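Acetylornithine aminotransferase (Aquifex aeolicus, PDB 2EH6) catalyses the pyridoxal-phosphate-dependent transfer of an amino group from N(2)-acetyl-L-ornithine to 2-oxoglutarate, a step of arginine biosynthesis. Local coordinates at residues S35-N40 and E213-I218; D286-L291 and P355-Q360. One frame throughout, in Å; residues are numbered along the deposited sequence.

Contact 1: S35-N40 and E213-I218. With PLP (pyridoxal-5'-phosphate), chain C.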
ATOM      1  N   SER A  35       0.022  -3.834  20.066  1.00 23.11           N
ATOM      2  CA  SER A  35       1.119  -3.651  19.111  1.00 22.34           C
ATOM      3  C   SER A  35       0.693  -3.084  17.750  1.00 23.99           C
ATOM      4  O   SER A  35       1.172  -3.529  16.699  1.00 22.43           O
ATOM      5  CB  SER A  35       1.884  -4.970  18.906  1.00 21.84           C
ATOM      6  OG  SER A  35       1.108  -5.934  18.210  1.00 26.87           O
ATOM      7  N   GLY A  36      -0.196  -2.095  17.774  1.00 23.03           N
ATOM      8  CA  GLY A  36      -0.645  -1.463  16.542  1.00 22.88           C
ATOM      9  C   GLY A  36      -1.364  -2.433  15.628  1.00 21.90           C
ATOM     10  O   GLY A  36      -1.320  -2.297  14.403  1.00 22.23           O
ATOM     11  N   ILE A  37      -2.047  -3.389  16.248  1.00 23.84           N
ATOM     12  CA  ILE A  37      -2.794  -4.451  15.576  1.00 24.51           C
ATOM     13  C   ILE A  37      -1.841  -5.510  15.024  1.00 24.88           C
ATOM     14  O   ILE A  37      -1.907  -5.878  13.849  1.00 25.06           O
ATOM     15  CB  ILE A  37      -3.674  -3.926  14.421  1.00 26.41           C
ATOM     16  CG1 ILE A  37      -4.504  -2.728  14.886  1.00 28.46           C
ATOM     17  CG2 ILE A  37      -4.648  -5.021  13.975  1.00 29.79           C
ATOM     18  CD1 ILE A  37      -5.422  -2.177  13.800  1.00 30.24           C
ATOM     19  N   GLY A  38      -0.943  -5.985  15.881  1.00 25.02           N
ATOM     20  CA  GLY A  38      -0.000  -7.024  15.491  1.00 24.37           C
ATOM     21  C   GLY A  38       1.083  -6.622  14.517  1.00 24.54           C
ATOM     22  O   GLY A  38       1.639  -7.466  13.814  1.00 24.82           O
ATOM     23  N   VAL A  39       1.399  -5.336  14.479  1.00 22.65           N
ATOM     24  CA  VAL A  39       2.421  -4.837  13.572  1.00 22.80           C
ATOM     25  C   VAL A  39       3.789  -4.701  14.243  1.00 23.83           C
ATOM     26  O   VAL A  39       4.819  -5.072  13.671  1.00 23.26           O
ATOM     27  CB  VAL A  39       1.997  -3.464  12.995  1.00 21.54           C
ATOM     28  CG1 VAL A  39       3.155  -2.817  12.269  1.00 19.95           C
ATOM     29  CG2 VAL A  39       0.798  -3.645  12.066  1.00 22.87           C
ATOM     30  N   ASN A  40       3.806  -4.169  15.458  1.00 22.43           N
ATOM     31  CA  ASN A  40       5.071  -3.985  16.156  1.00 23.57           C
ATOM     32  C   ASN A  40       5.532  -5.285  16.805  1.00 23.44           C
ATOM     33  O   ASN A  40       5.608  -5.397  18.027  1.00 21.51           O
ATOM     34  CB  ASN A  40       4.929  -2.866  17.190  1.00 23.73           C
ATOM     35  CG  ASN A  40       4.467  -1.561  16.560  1.00 24.46           C
ATOM     36  OD1 ASN A  40       5.100  -1.045  15.637  1.00 25.93           O
ATOM     37  ND2 ASN A  40       3.362  -1.028  17.046  1.00 23.16           N
ATOM     38  N   GLU A 213      -2.160 -14.697   5.655  1.00 25.12           N
ATOM     39  CA  GLU A 213      -1.414 -14.695   6.914  1.00 24.73           C
ATOM     40  C   GLU A 213      -0.935 -13.298   7.315  1.00 23.56           C
ATOM     41  O   GLU A 213       0.033 -13.150   8.057  1.00 24.15           O
ATOM     42  CB  GLU A 213      -0.225 -15.659   6.826  1.00 24.15           C
ATOM     43  CG  GLU A 213      -0.674 -17.115   6.729  1.00 24.09           C
ATOM     44  CD  GLU A 213      -0.138 -17.977   7.853  1.00 28.20           C
ATOM     45  OE1 GLU A 213       0.114 -17.442   8.963  1.00 27.32           O
ATOM     46  OE2 GLU A 213       0.013 -19.195   7.628  1.00 26.73           O
ATOM     47  N   VAL A 214      -1.629 -12.276   6.834  1.00 24.04           N
ATOM     48  CA  VAL A 214      -1.270 -10.894   7.158  1.00 24.16           C
ATOM     49  C   VAL A 214      -1.246 -10.683   8.661  1.00 23.92           C
ATOM     50  O   VAL A 214      -0.350 -10.032   9.187  1.00 23.15           O
ATOM     51  CB  VAL A 214      -2.268  -9.902   6.516  1.00 25.56           C
ATOM     52  CG1 VAL A 214      -2.108  -8.505   7.127  1.00 25.49           C
ATOM     53  CG2 VAL A 214      -2.015  -9.837   5.013  1.00 24.97           C
ATOM     54  N   GLN A 215      -2.234 -11.248   9.345  1.00 25.17           N
ATOM     55  CA  GLN A 215      -2.343 -11.123  10.791  1.00 28.13           C
ATOM     56  C   GLN A 215      -1.681 -12.267  11.559  1.00 27.98           C
ATOM     57  O   GLN A 215      -1.033 -12.038  12.577  1.00 26.41           O
ATOM     58  CB  GLN A 215      -3.820 -11.037  11.190  1.00 32.88           C
ATOM     59  CG  GLN A 215      -4.072 -11.209  12.680  1.00 38.93           C
ATOM     60  CD  GLN A 215      -4.294  -9.902  13.413  1.00 43.31           C
ATOM     61  OE1 GLN A 215      -5.421  -9.584  13.811  1.00 43.79           O
ATOM     62  NE2 GLN A 215      -3.222  -9.131  13.593  1.00 43.55           N
ATOM     63  N   THR A 216      -1.841 -13.497  11.072  1.00 27.12           N
ATOM     64  CA  THR A 216      -1.269 -14.663  11.747  1.00 26.52           C
ATOM     65  C   THR A 216       0.196 -14.932  11.433  1.00 25.92           C
ATOM     66  O   THR A 216       0.869 -15.658  12.164  1.00 27.82           O
ATOM     67  CB  THR A 216      -2.024 -15.959  11.376  1.00 27.83           C
ATOM     68  OG1 THR A 216      -1.894 -16.185   9.970  1.00 27.76           O
ATOM     69  CG2 THR A 216      -3.497 -15.862  11.748  1.00 28.98           C
ATOM     70  N   GLY A 217       0.688 -14.359  10.347  1.00 25.32           N
ATOM     71  CA  GLY A 217       2.058 -14.610   9.943  1.00 26.23           C
ATOM     72  C   GLY A 217       3.198 -14.027  10.754  1.00 28.65           C
ATOM     73  O   GLY A 217       3.017 -13.162  11.620  1.00 26.63           O
ATOM     74  N   ILE A 218       4.387 -14.531  10.448  1.00 26.33           N
ATOM     75  CA  ILE A 218       5.632 -14.101  11.067  1.00 26.90           C
ATOM     76  C   ILE A 218       5.686 -14.292  12.586  1.00 27.24           C
ATOM     77  O   ILE A 218       5.954 -13.348  13.335  1.00 26.32           O
ATOM     78  CB  ILE A 218       5.941 -12.626  10.701  1.00 27.56           C
ATOM     79  CG1 ILE A 218       5.590 -12.359   9.225  1.00 26.92           C
ATOM     80  CG2 ILE A 218       7.420 -12.333  10.914  1.00 24.52           C
ATOM     81  CD1 ILE A 218       6.305 -13.269   8.209  1.00 24.61           C
TER
HETATM   82  N1  PLP C1001      -5.990  -9.344   5.930  1.00 40.84           N
HETATM   83  C2  PLP C1001      -5.918  -9.700   7.227  1.00 41.06           C
HETATM   84  C2A PLP C1001      -6.132 -11.136   7.630  1.00 40.23           C
HETATM   85  C3  PLP C1001      -5.641  -8.736   8.216  1.00 43.17           C
HETATM   86  O3  PLP C1001      -5.566  -9.094   9.534  1.00 48.34           O
HETATM   87  C4  PLP C1001      -5.439  -7.373   7.815  1.00 41.56           C
HETATM   88  C4A PLP C1001      -5.135  -6.361   8.855  1.00 43.09           C
HETATM   89  C5  PLP C1001      -5.532  -7.039   6.404  1.00 40.82           C
HETATM   90  C6  PLP C1001      -5.812  -8.073   5.498  1.00 41.32           C
HETATM   91  C5A PLP C1001      -5.336  -5.613   5.915  1.00 40.81           C
HETATM   92  O4P PLP C1001      -3.947  -5.281   5.970  1.00 41.58           O
HETATM   93  P   PLP C1001      -3.742  -3.754   5.460  1.00 39.36           P
HETATM   94  O1P PLP C1001      -2.296  -3.442   5.532  1.00 39.63           O
HETATM   95  O2P PLP C1001      -4.245  -3.559   3.959  1.00 41.05           O
HETATM   96  O3P PLP C1001      -4.564  -2.760   6.424  1.00 38.70           O
HETATM   97  O   HOH W   1       0.341 -10.186  14.085  1.00 28.45           O
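In the wall of the pyridoxal-5'-phosphate pocket, Gln215 reaches across to the tight turn of Ile37 and Gly38. Its CG stands anti to the backbone N (chi1 167°) and the chain then bends at chi2 (100°), turning the amide toward the 35-38 turn, where NE2 lies 3.5 Å from Ile37 O. Residues 35-38 all have positive phi and form a left-handed turn; Ser35 O closes it, accepting Val39 N and Asn40 N from opposite faces of its plane. Gly38 suits both the turn and its neighbour, since a beta carbon there would run into Gln215 NE2. A water bridges the two backbones, donating to Gly38 O (3.0 Å) and to Gln215 O (2.8 Å).

In this class-III aminotransferase, of PLP-dependent fold type I, the 213-218 loop follows strand 208-212 and supplies part of the cofactor pocket. Branched Val214 lays CG1 over one face of the pyridine ring, 3.6 Å from PLP C4, while Gln215 CB sits 3.1 Å from PLP O3. An alanine in place of Gln215 would probably open a gap beside Gly38 and cost Arg352 its weak bond to the side-chain oxygen. Thr216 OG1 donates to Glu213 OE1 (2.6 Å) from 50° above the carboxylate plane, pinning the loop on itself. His62 of the second subunit accepts from Asn40 ND2 through its O and bonds Gly36 O through NE2.

Contact 2: D286-L291 and P355-Q360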
ATOM      1  N   ASP A 286      14.805 -12.670  11.143  1.00 29.39           N
ATOM      2  CA  ASP A 286      15.871 -13.327  11.894  1.00 31.00           C
ATOM      3  C   ASP A 286      15.553 -13.362  13.383  1.00 31.03           C
ATOM      4  O   ASP A 286      15.719 -14.392  14.041  1.00 28.98           O
ATOM      5  CB  ASP A 286      17.212 -12.618  11.685  1.00 35.53           C
ATOM      6  CG  ASP A 286      17.772 -12.823  10.293  1.00 38.52           C
ATOM      7  OD1 ASP A 286      17.334 -13.774   9.611  1.00 40.86           O
ATOM      8  OD2 ASP A 286      18.660 -12.041   9.889  1.00 42.38           O
ATOM      9  N   GLU A 287      15.092 -12.235  13.918  1.00 29.15           N
ATOM     10  CA  GLU A 287      14.766 -12.163  15.338  1.00 29.99           C
ATOM     11  C   GLU A 287      13.569 -13.017  15.715  1.00 29.11           C
ATOM     12  O   GLU A 287      13.576 -13.686  16.748  1.00 29.82           O
ATOM     13  CB  GLU A 287      14.508 -10.711  15.750  1.00 30.78           C
ATOM     14  CG  GLU A 287      15.724  -9.812  15.596  1.00 34.16           C
ATOM     15  CD  GLU A 287      16.897 -10.289  16.432  1.00 37.60           C
ATOM     16  OE1 GLU A 287      16.750 -10.358  17.668  1.00 40.47           O
ATOM     17  OE2 GLU A 287      17.961 -10.597  15.855  1.00 40.31           O
ATOM     18  N   VAL A 288      12.538 -12.993  14.880  1.00 29.69           N
ATOM     19  CA  VAL A 288      11.326 -13.755  15.150  1.00 29.52           C
ATOM     20  C   VAL A 288      11.541 -15.263  15.199  1.00 30.99           C
ATOM     21  O   VAL A 288      10.992 -15.936  16.063  1.00 31.96           O
ATOM     22  CB  VAL A 288      10.231 -13.439  14.103  1.00 30.14           C
ATOM     23  CG1 VAL A 288       9.118 -14.478  14.171  1.00 29.09           C
ATOM     24  CG2 VAL A 288       9.659 -12.050  14.364  1.00 27.39           C
ATOM     25  N   GLU A 289      12.330 -15.806  14.282  1.00 32.67           N
ATOM     26  CA  GLU A 289      12.540 -17.244  14.307  1.00 35.48           C
ATOM     27  C   GLU A 289      13.225 -17.675  15.603  1.00 34.41           C
ATOM     28  O   GLU A 289      13.037 -18.797  16.058  1.00 33.55           O
ATOM     29  CB  GLU A 289      13.335 -17.701  13.080  1.00 38.62           C
ATOM     30  CG  GLU A 289      14.613 -16.955  12.823  1.00 44.64           C
ATOM     31  CD  GLU A 289      15.204 -17.305  11.472  1.00 48.46           C
ATOM     32  OE1 GLU A 289      14.475 -17.180  10.461  1.00 50.11           O
ATOM     33  OE2 GLU A 289      16.388 -17.701  11.416  1.00 51.22           O
ATOM     34  N   LYS A 290      13.997 -16.776  16.206  1.00 35.08           N
ATOM     35  CA  LYS A 290      14.674 -17.077  17.467  1.00 35.65           C
ATOM     36  C   LYS A 290      13.689 -16.982  18.633  1.00 35.20           C
ATOM     37  O   LYS A 290      13.909 -17.562  19.696  1.00 35.30           O
ATOM     38  CB  LYS A 290      15.816 -16.090  17.716  1.00 36.18           C
ATOM     39  CG  LYS A 290      16.916 -16.091  16.667  1.00 40.16           C
ATOM     40  CD  LYS A 290      17.944 -15.015  16.987  1.00 44.29           C
ATOM     41  CE  LYS A 290      18.949 -14.840  15.860  1.00 46.05           C
ATOM     42  NZ  LYS A 290      19.914 -13.743  16.162  1.00 49.25           N
ATOM     43  N   LEU A 291      12.602 -16.246  18.420  1.00 32.82           N
ATOM     44  CA  LEU A 291      11.579 -16.033  19.442  1.00 31.23           C
ATOM     45  C   LEU A 291      10.444 -17.051  19.456  1.00 30.61           C
ATOM     46  O   LEU A 291       9.689 -17.126  20.428  1.00 31.11           O
ATOM     47  CB  LEU A 291      10.971 -14.634  19.275  1.00 31.07           C
ATOM     48  CG  LEU A 291      11.823 -13.419  19.645  1.00 34.28           C
ATOM     49  CD1 LEU A 291      11.177 -12.155  19.086  1.00 32.31           C
ATOM     50  CD2 LEU A 291      11.966 -13.333  21.162  1.00 32.81           C
ATOM     51  N   PRO A 355       0.046  -8.591  21.886  1.00 27.60           N
ATOM     52  CA  PRO A 355       1.262  -7.972  22.417  1.00 27.63           C
ATOM     53  C   PRO A 355       2.470  -8.215  21.514  1.00 27.35           C
ATOM     54  O   PRO A 355       2.442  -9.092  20.647  1.00 26.99           O
ATOM     55  CB  PRO A 355       1.414  -8.646  23.776  1.00 27.63           C
ATOM     56  CG  PRO A 355       0.871 -10.023  23.514  1.00 27.87           C
ATOM     57  CD  PRO A 355      -0.391  -9.710  22.738  1.00 26.17           C
ATOM     58  N   PRO A 356       3.541  -7.431  21.698  1.00 27.48           N
ATOM     59  CA  PRO A 356       4.740  -7.615  20.874  1.00 25.97           C
ATOM     60  C   PRO A 356       5.234  -9.030  21.142  1.00 25.79           C
ATOM     61  O   PRO A 356       4.999  -9.570  22.222  1.00 26.80           O
ATOM     62  CB  PRO A 356       5.690  -6.548  21.411  1.00 26.80           C
ATOM     63  CG  PRO A 356       4.743  -5.466  21.860  1.00 27.41           C
ATOM     64  CD  PRO A 356       3.685  -6.260  22.581  1.00 26.57           C
ATOM     65  N   LEU A 357       5.919  -9.635  20.179  1.00 24.97           N
ATOM     66  CA  LEU A 357       6.370 -11.003  20.371  1.00 26.03           C
ATOM     67  C   LEU A 357       7.501 -11.145  21.393  1.00 28.18           C
ATOM     68  O   LEU A 357       7.855 -12.259  21.777  1.00 29.46           O
ATOM     69  CB  LEU A 357       6.753 -11.622  19.021  1.00 24.73           C
ATOM     70  CG  LEU A 357       5.631 -11.562  17.967  1.00 24.99           C
ATOM     71  CD1 LEU A 357       6.054 -12.332  16.720  1.00 24.37           C
ATOM     72  CD2 LEU A 357       4.329 -12.155  18.537  1.00 23.50           C
ATOM     73  N   ILE A 358       8.053 -10.020  21.843  1.00 29.41           N
ATOM     74  CA  ILE A 358       9.122 -10.040  22.842  1.00 30.23           C
ATOM     75  C   ILE A 358       8.546  -9.978  24.257  1.00 31.56           C
ATOM     76  O   ILE A 358       9.287  -9.919  25.239  1.00 33.03           O
ATOM     77  CB  ILE A 358      10.079  -8.842  22.675  1.00 28.19           C
ATOM     78  CG1 ILE A 358       9.292  -7.536  22.793  1.00 27.34           C
ATOM     79  CG2 ILE A 358      10.806  -8.935  21.346  1.00 27.36           C
ATOM     80  CD1 ILE A 358      10.156  -6.293  22.884  1.00 25.49           C
ATOM     81  N   ILE A 359       7.223  -9.980  24.360  1.00 30.73           N
ATOM     82  CA  ILE A 359       6.561  -9.904  25.657  1.00 33.29           C
ATOM     83  C   ILE A 359       7.025 -11.037  26.592  1.00 34.08           C
ATOM     84  O   ILE A 359       7.278 -12.156  26.149  1.00 32.88           O
ATOM     85  CB  ILE A 359       5.025  -9.961  25.477  1.00 32.04           C
ATOM     86  CG1 ILE A 359       4.329  -9.442  26.732  1.00 31.61           C
ATOM     87  CG2 ILE A 359       4.585 -11.377  25.140  1.00 30.16           C
ATOM     88  CD1 ILE A 359       4.347  -7.931  26.858  1.00 31.85           C
ATOM     89  N   GLN A 360       7.139 -10.732  27.883  1.00 34.60           N
ATOM     90  CA  GLN A 360       7.577 -11.719  28.872  1.00 36.38           C
ATOM     91  C   GLN A 360       6.514 -11.992  29.932  1.00 35.57           C
ATOM     92  O   GLN A 360       5.595 -11.195  30.117  1.00 34.08           O
ATOM     93  CB  GLN A 360       8.867 -11.247  29.543  1.00 37.77           C
ATOM     94  CG  GLN A 360      10.055 -11.186  28.595  1.00 43.21           C
ATOM     95  CD  GLN A 360      11.317 -10.696  29.274  1.00 46.44           C
ATOM     96  OE1 GLN A 360      11.809 -11.316  30.221  1.00 48.97           O
ATOM     97  NE2 GLN A 360      11.852  -9.576  28.795  1.00 48.68           N
TER
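Leu291 and Ile358 lie side by side and point the same way, the closest pair in an apolar side-chain join between residues 286-291 of helix 275-308 and the loop 355-360. Leu291 CD1 meets Ile358 CG2 at 4.0 Å; with CG1 of Ile358 set between its backbone N and carbonyl carbon (chi1 58°), CG2 falls beside the N, on the helix side. The same Leu291 CD1 lies 4.5 Å from Leu357 CB, and one turn back Val288 CG2 approaches Leu357 CD1 at 4.3 Å. Branched aliphatic residues suit this apolar seam, which no hydrogen bond crosses.

Backbone bonds shape the loop instead. Pro356 opens a type I turn that Ile359 N closes on Pro356 O (3.1 Å), and this turn presents Leu357 and Ile358 to the helix as consecutive side chains. Leu357 is further held by backbone bonding with Ser41.

Charges stay at the margin: Lys290 NZ makes a long salt bridge to Glu287 OE2 (3.7 Å), an oxygen also paired with Lys48.

Farther along helix 275-308, Val295 packs on Leu357 and Val298 on Ile359, and Gln360 stands at the N-cap position of helix 361-374, so the loop leads from strand 350-353 along the long helix into the last one.

Overall arrangement
From the N terminus, the chain leaves strand 29-32 into the turn 35-40 and returns to it at 213-218, so contact 1 closes a loop of 172 residues that includes five of the seven strands of the cofactor-bearing sheet. Only after that does contact 2 open, on helix 275-308; it closes 63 residues later, past four strands of the other seven-stranded sheet. The two loops are in series, neither nested nor crossed. Yet their centres are 12 Å apart and they touch: Ile218 O packs on both Val288 CG1 and Leu357 CD1, and Asn40 O on Pro356 CB. Together they tie the turn 35-40, the cofactor loop, the long helix 275-308 and the loop leading into the last helix.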